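PDB 2W7Y: probable sugar ABC transporter, sugar-binding protein from Streptococcus pneumoniae, which binds the blood group A-trisaccharide and, as a solute-binding protein, probably delivers such glycans to an ABC transporter for uptake. Local coordinates for residues I208-G216 with A383-W392; V136-Q144 with A303-I311. All blocks are in the same frame, centred on the assembly; numbering follows the deposited sequence.

The two contacts interleave along the chain: helix 139-142 comes first, then helix 207-215, then strand 302-306 with its glycine-rich exit, and finally strand 383-385 running into helix 388-392. Their centres lie about 14 Å apart, and each is about 10 Å from the centre of the chain. Strands 302-306 and 383-385 are parallel neighbours in one mixed sheet, so contact 1 (208-216 with 383-392) and contact 2 (136-144 with 303-311) reach the same sheet. They also touch directly, since Asp390 OD1 accepts from Gly308 N. Segment 303-311 continues to the other mixed sheet, so both contacts sit at this passage beside the pocket: Arg209 bonds the sugar, while the nearest atoms of Gly308 lie about 7 Å away.

Contact 1 (I208-G216 with A383-W392); sequences IRLFNTVLG and AVVPTVSDVW
With its CG trans to the backbone N (chi1 -150°), Asn212 sends its amide from helix 207-215 to the bend between strand 383-385 and helix 388-392; Phe211, whose CG is also trans to N, sends its ring toward Trp392. The Asn212 amide uses both ends. ND2 donates to Pro386 O at 2.9 Å, the donor tilted 17° from the carbonyl plane, while OD1 accepts from Val388 N at 3.0 Å, this donor lying further out, 35° from the plane of the side-chain carbonyl. Two bonds to backbone atoms on either side of Thr387 thus fix the rotation of the amide, and Val385 CG2 packs against ND2 at 3.5 Å. Thr387 is the N-cap of helix 388-392, its OG1 accepting from Asp390 N.

Beyond the amide the contact is apolar. Phe211 CE2 meets Trp392 CZ3 at 4.1 Å, edge against edge, and Leu215 CD2 reaches Trp392 CH2 at 3.6 Å, while the indole NE1 is bonded to Leu224 O. Gly216 CA lies 3.8 Å from Val385 CG1, so backbone and methyl pack directly. Arg209 starts away from segment 383-392, but its guanidinium end returns toward Thr387 and donates from NH2 to O7 of the bound N-acetylgalactosamine. A helix side-chain amide bonded to the backbone around an N-cap thus joins helix 207-215 to helix 388-392 beside the sugar pocket of this solute-binding protein.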
# COMPACT_ATOMS: atom_id res chain seq x y z
N ILE A 208 -9.54 -4.74 3.54
CA ILE A 208 -9.87 -3.72 2.54
C ILE A 208 -9.28 -4.06 1.17
O ILE A 208 -9.78 -3.60 0.15
CB ILE A 208 -9.49 -2.28 3.00
CG1 ILE A 208 -10.27 -1.22 2.20
CG2 ILE A 208 -7.96 -2.05 2.92
CD1 ILE A 208 -10.08 0.21 2.66
N ARG A 209 -8.23 -4.88 1.17
CA ARG A 209 -7.60 -5.35 -0.07
C ARG A 209 -8.51 -6.33 -0.79
O ARG A 209 -8.47 -6.44 -2.02
CB ARG A 209 -6.23 -6.00 0.20
CG ARG A 209 -5.37 -5.35 1.28
CD ARG A 209 -5.01 -3.90 0.96
NE ARG A 209 -3.99 -3.39 1.87
CZ ARG A 209 -3.63 -2.11 1.96
NH1 ARG A 209 -4.21 -1.20 1.19
NH2 ARG A 209 -2.69 -1.76 2.82
N LEU A 210 -9.32 -7.06 -0.03
CA LEU A 210 -10.36 -7.92 -0.59
C LEU A 210 -11.52 -7.11 -1.18
O LEU A 210 -12.01 -7.43 -2.26
CB LEU A 210 -10.88 -8.92 0.44
CG LEU A 210 -9.98 -10.10 0.85
CD1 LEU A 210 -10.64 -10.91 1.96
CD2 LEU A 210 -9.65 -10.99 -0.34
N PHE A 211 -11.94 -6.06 -0.47
CA PHE A 211 -12.97 -5.13 -0.95
C PHE A 211 -12.50 -4.38 -2.20
O PHE A 211 -13.23 -4.29 -3.19
CB PHE A 211 -13.37 -4.14 0.15
CG PHE A 211 -14.34 -3.07 -0.32
CD1 PHE A 211 -15.70 -3.34 -0.45
CD2 PHE A 211 -13.89 -1.78 -0.61
CE1 PHE A 211 -16.60 -2.34 -0.88
CE2 PHE A 211 -14.77 -0.78 -1.04
CZ PHE A 211 -16.13 -1.06 -1.17
N ASN A 212 -11.28 -3.85 -2.14
CA ASN A 212 -10.66 -3.10 -3.23
C ASN A 212 -10.63 -3.89 -4.53
O ASN A 212 -10.93 -3.35 -5.61
CB ASN A 212 -9.23 -2.74 -2.84
CG ASN A 212 -8.74 -1.44 -3.47
OD1 ASN A 212 -7.96 -0.71 -2.85
ND2 ASN A 212 -9.16 -1.15 -4.69
N THR A 213 -10.29 -5.17 -4.42
CA THR A 213 -10.11 -6.02 -5.60
C THR A 213 -11.40 -6.65 -6.11
O THR A 213 -11.54 -6.86 -7.32
CB THR A 213 -9.01 -7.10 -5.38
OG1 THR A 213 -9.26 -7.83 -4.17
CG2 THR A 213 -7.65 -6.45 -5.30
N VAL A 214 -12.35 -6.94 -5.21
CA VAL A 214 -13.62 -7.56 -5.62
C VAL A 214 -14.52 -6.53 -6.32
O VAL A 214 -15.34 -6.89 -7.16
CB VAL A 214 -14.36 -8.30 -4.45
CG1 VAL A 214 -15.07 -7.32 -3.52
CG2 VAL A 214 -15.34 -9.33 -5.01
N LEU A 215 -14.34 -5.27 -5.96
CA LEU A 215 -15.01 -4.17 -6.64
C LEU A 215 -14.50 -4.07 -8.08
O LEU A 215 -15.29 -3.83 -9.00
CB LEU A 215 -14.77 -2.86 -5.87
CG LEU A 215 -15.66 -1.64 -6.14
CD1 LEU A 215 -17.12 -1.89 -5.75
CD2 LEU A 215 -15.12 -0.44 -5.39
N GLY A 216 -13.21 -4.29 -8.28
CA GLY A 216 -12.60 -4.27 -9.61
C GLY A 216 -12.91 -5.46 -10.50
O GLY A 216 -12.28 -5.65 -11.54
N ALA A 383 -7.01 -7.40 -14.65
CA ALA A 383 -7.45 -6.06 -14.28
C ALA A 383 -6.62 -5.56 -13.12
O ALA A 383 -6.21 -6.32 -12.24
CB ALA A 383 -8.93 -6.07 -13.90
N VAL A 384 -6.36 -4.26 -13.12
CA VAL A 384 -5.59 -3.66 -12.06
C VAL A 384 -6.31 -2.41 -11.52
O VAL A 384 -6.81 -1.58 -12.29
CB VAL A 384 -4.12 -3.42 -12.52
CG1 VAL A 384 -3.82 -1.95 -12.84
CG2 VAL A 384 -3.13 -4.01 -11.52
N VAL A 385 -6.40 -2.32 -10.19
CA VAL A 385 -7.09 -1.21 -9.51
C VAL A 385 -6.14 -0.38 -8.63
O VAL A 385 -5.10 -0.89 -8.18
CB VAL A 385 -8.30 -1.71 -8.64
CG1 VAL A 385 -9.40 -2.28 -9.53
CG2 VAL A 385 -7.86 -2.73 -7.59
N PRO A 386 -6.47 0.91 -8.39
CA PRO A 386 -5.71 1.68 -7.41
C PRO A 386 -6.26 1.44 -6.00
O PRO A 386 -7.32 0.83 -5.85
CB PRO A 386 -5.97 3.13 -7.85
CG PRO A 386 -7.33 3.10 -8.46
CD PRO A 386 -7.53 1.71 -9.04
N THR A 387 -5.55 1.90 -4.98
CA THR A 387 -6.02 1.72 -3.61
C THR A 387 -7.14 2.71 -3.31
O THR A 387 -7.12 3.85 -3.79
CB THR A 387 -4.91 1.92 -2.56
OG1 THR A 387 -4.29 3.20 -2.76
CG2 THR A 387 -3.86 0.83 -2.65
N VAL A 388 -8.12 2.25 -2.54
CA VAL A 388 -9.18 3.10 -1.99
C VAL A 388 -8.59 4.39 -1.40
O VAL A 388 -9.13 5.48 -1.63
CB VAL A 388 -10.02 2.34 -0.91
CG1 VAL A 388 -10.83 3.30 -0.04
CG2 VAL A 388 -10.93 1.30 -1.56
N SER A 389 -7.49 4.25 -0.68
CA SER A 389 -6.79 5.37 -0.05
C SER A 389 -6.34 6.45 -1.04
O SER A 389 -6.49 7.64 -0.76
CB SER A 389 -5.58 4.85 0.73
OG SER A 389 -5.07 5.85 1.59
N ASP A 390 -5.81 6.03 -2.18
CA ASP A 390 -5.30 6.96 -3.20
C ASP A 390 -6.41 7.75 -3.87
O ASP A 390 -6.30 8.97 -4.05
CB ASP A 390 -4.49 6.21 -4.26
CG ASP A 390 -3.04 5.98 -3.85
OD1 ASP A 390 -2.28 5.41 -4.67
OD2 ASP A 390 -2.65 6.37 -2.73
N VAL A 391 -7.47 7.05 -4.23
CA VAL A 391 -8.53 7.61 -5.06
C VAL A 391 -9.67 8.23 -4.22
O VAL A 391 -10.26 9.23 -4.63
CB VAL A 391 -9.03 6.56 -6.11
CG1 VAL A 391 -9.69 5.34 -5.43
CG2 VAL A 391 -9.96 7.19 -7.14
N TRP A 392 -9.95 7.66 -3.05
CA TRP A 392 -11.05 8.15 -2.21
C TRP A 392 -10.59 8.85 -0.93
O TRP A 392 -11.40 9.46 -0.22
CB TRP A 392 -12.05 7.03 -1.89
CG TRP A 392 -12.69 6.36 -3.09
CD1 TRP A 392 -12.75 6.85 -4.37
CD2 TRP A 392 -13.37 5.10 -3.11
NE1 TRP A 392 -13.41 5.96 -5.19
CE2 TRP A 392 -13.81 4.88 -4.44
CE3 TRP A 392 -13.66 4.14 -2.14
CZ2 TRP A 392 -14.51 3.73 -4.81
CZ3 TRP A 392 -14.36 2.99 -2.51
CH2 TRP A 392 -14.77 2.80 -3.84

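Contact 2 (V136-Q144 with A303-I311); sequences VGLNYKQNQ and AISSSGGGI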
# COMPACT_ATOMS: atom_id res chain seq x y z
N VAL A 136 9.67 9.21 -11.63
CA VAL A 136 8.54 9.14 -10.70
C VAL A 136 7.53 8.06 -11.11
O VAL A 136 6.70 7.63 -10.30
CB VAL A 136 7.83 10.51 -10.50
CG1 VAL A 136 8.82 11.54 -9.97
CG2 VAL A 136 7.18 11.00 -11.80
N GLY A 137 7.61 7.64 -12.38
CA GLY A 137 6.81 6.55 -12.93
C GLY A 137 5.31 6.71 -12.79
O GLY A 137 4.74 7.68 -13.27
N LEU A 138 4.69 5.74 -12.12
CA LEU A 138 3.24 5.69 -11.92
C LEU A 138 2.68 6.89 -11.15
O LEU A 138 1.51 7.25 -11.34
CB LEU A 138 2.84 4.36 -11.25
CG LEU A 138 1.36 3.97 -11.13
CD1 LEU A 138 0.70 3.87 -12.51
CD2 LEU A 138 1.21 2.67 -10.38
N ASN A 139 3.50 7.50 -10.29
CA ASN A 139 3.12 8.73 -9.57
C ASN A 139 2.66 9.85 -10.51
O ASN A 139 1.74 10.60 -10.17
CB ASN A 139 4.28 9.26 -8.72
CG ASN A 139 4.59 8.37 -7.53
OD1 ASN A 139 3.89 8.39 -6.52
ND2 ASN A 139 5.67 7.60 -7.64
N TYR A 140 3.30 9.94 -11.67
CA TYR A 140 3.09 11.04 -12.61
C TYR A 140 1.64 11.17 -13.07
O TYR A 140 1.08 12.27 -13.04
CB TYR A 140 4.03 10.92 -13.82
CG TYR A 140 4.10 12.18 -14.65
CD1 TYR A 140 4.91 13.25 -14.26
CD2 TYR A 140 3.34 12.32 -15.81
CE1 TYR A 140 4.98 14.42 -15.01
CE2 TYR A 140 3.39 13.49 -16.57
CZ TYR A 140 4.22 14.53 -16.16
OH TYR A 140 4.28 15.68 -16.91
N LYS A 141 1.03 10.06 -13.48
CA LYS A 141 -0.36 10.07 -13.93
C LYS A 141 -1.34 9.90 -12.77
O LYS A 141 -2.36 10.60 -12.71
CB LYS A 141 -0.58 8.98 -14.97
N GLN A 142 -1.03 8.99 -11.86
CA GLN A 142 -1.96 8.58 -10.81
C GLN A 142 -2.05 9.54 -9.61
O GLN A 142 -3.12 9.69 -9.02
CB GLN A 142 -1.62 7.17 -10.33
CG GLN A 142 -2.84 6.33 -10.06
CD GLN A 142 -2.54 5.19 -9.12
OE1 GLN A 142 -2.81 4.02 -9.43
NE2 GLN A 142 -1.98 5.52 -7.96
N ASN A 143 -0.93 10.16 -9.24
CA ASN A 143 -0.93 11.17 -8.18
C ASN A 143 -1.23 12.58 -8.69
O ASN A 143 -1.04 13.56 -7.96
CB ASN A 143 0.38 11.13 -7.38
CG ASN A 143 0.35 10.10 -6.26
OD1 ASN A 143 -0.71 9.61 -5.87
ND2 ASN A 143 1.52 9.77 -5.74
N GLN A 144 -1.69 12.67 -9.93
CA GLN A 144 -2.12 13.94 -10.52
C GLN A 144 -3.55 14.28 -10.15
O GLN A 144 -4.50 13.58 -10.54
CB GLN A 144 -1.96 13.90 -12.04
CG GLN A 144 -0.85 14.78 -12.57
CD GLN A 144 -0.91 14.93 -14.07
OE1 GLN A 144 -1.80 14.21 -14.75
NE2 GLN A 144 0.03 15.88 -14.58
N ALA A 303 -5.37 -7.40 -9.45
CA ALA A 303 -4.29 -7.00 -8.55
C ALA A 303 -4.39 -5.51 -8.24
O ALA A 303 -5.09 -4.77 -8.93
CB ALA A 303 -2.93 -7.34 -9.15
N ILE A 304 -3.70 -5.09 -7.18
CA ILE A 304 -3.63 -3.68 -6.83
C ILE A 304 -2.36 -3.07 -7.42
O ILE A 304 -1.26 -3.60 -7.24
CB ILE A 304 -3.71 -3.46 -5.28
CG1 ILE A 304 -5.11 -3.82 -4.76
CG2 ILE A 304 -3.36 -2.02 -4.91
CD1 ILE A 304 -5.17 -4.23 -3.30
N SER A 305 -2.53 -1.97 -8.15
CA SER A 305 -1.39 -1.21 -8.68
C SER A 305 -1.65 0.28 -8.57
O SER A 305 -2.34 0.88 -9.40
CB SER A 305 -1.08 -1.58 -10.13
OG SER A 305 0.17 -1.04 -10.52
N SER A 306 -1.12 0.86 -7.50
CA SER A 306 -1.19 2.29 -7.31
C SER A 306 0.16 2.83 -6.88
O SER A 306 1.14 2.08 -6.76
CB SER A 306 -2.29 2.66 -6.32
OG SER A 306 -2.04 2.09 -5.06
N SER A 307 0.22 4.14 -6.68
CA SER A 307 1.44 4.82 -6.28
C SER A 307 1.56 4.82 -4.76
O SER A 307 2.58 4.41 -4.21
CB SER A 307 1.44 6.26 -6.80
OG SER A 307 1.18 6.29 -8.19
N GLY A 308 0.49 5.26 -4.10
CA GLY A 308 0.51 5.59 -2.68
C GLY A 308 1.01 7.02 -2.49
O GLY A 308 1.50 7.65 -3.42
N GLY A 309 0.86 7.53 -1.27
CA GLY A 309 1.50 8.79 -0.89
C GLY A 309 2.95 8.51 -0.55
O GLY A 309 3.30 7.40 -0.11
N GLY A 310 3.81 9.49 -0.77
CA GLY A 310 5.22 9.34 -0.47
C GLY A 310 5.83 10.63 0.01
O GLY A 310 5.37 11.22 0.98
N ILE A 311 6.88 11.05 -0.69
CA ILE A 311 7.57 12.31 -0.39
C ILE A 311 6.65 13.49 -0.65
O ILE A 311 6.19 13.69 -1.78
CB ILE A 311 8.91 12.40 -1.16
CG1 ILE A 311 9.91 11.40 -0.58
CG2 ILE A 311 9.49 13.81 -1.10
CD1 ILE A 311 11.02 11.00 -1.52
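Val136 O is gripped twice, by Asn139 N and by Asn139 ND2 at 2.9 Å, the amide nitrogen lying in the carbonyl plane; the same side chain faces segment 303-311, where its OD1 lies 3.3 Å from Ser307 CB. The backbone bond closes a type II' turn from Val136 to Asn139, with Gly137 at positive phi, and ND2 also donates to His153 O. One helical turn on, Asn143 ND2 donates to Gly308 O at 3.1 Å. That bond is nearly straight, 175° at the hydrogen, and the acceptor lies in the plane of the Asn143 amide.

Ser307 is set into the helix surface between these asparagines and Leu138. Its CB faces Asn139 and, 3.7 Å away, Asn143 ND2, while its OG, trans to the carbonyl carbon (chi1 -52°), lies 3.7 Å from Leu138 CG. Leu138 CD2 extends along the strand to Ser306 C, also at 3.7 Å, and Gln142 lies against the backbone from Ser305 to Ser307. Past Ser307, Gly308 has a positive phi.

Side-chain amides of helix 139-142 and of the residue just after it therefore meet backbone and small serine side chains where the chain leaves strand 302-306. This chemistry implies a directional, largely polar junction: Asn143 and Asp390 satisfy the buried carbonyl and N-H of Gly308, near the bound sugar.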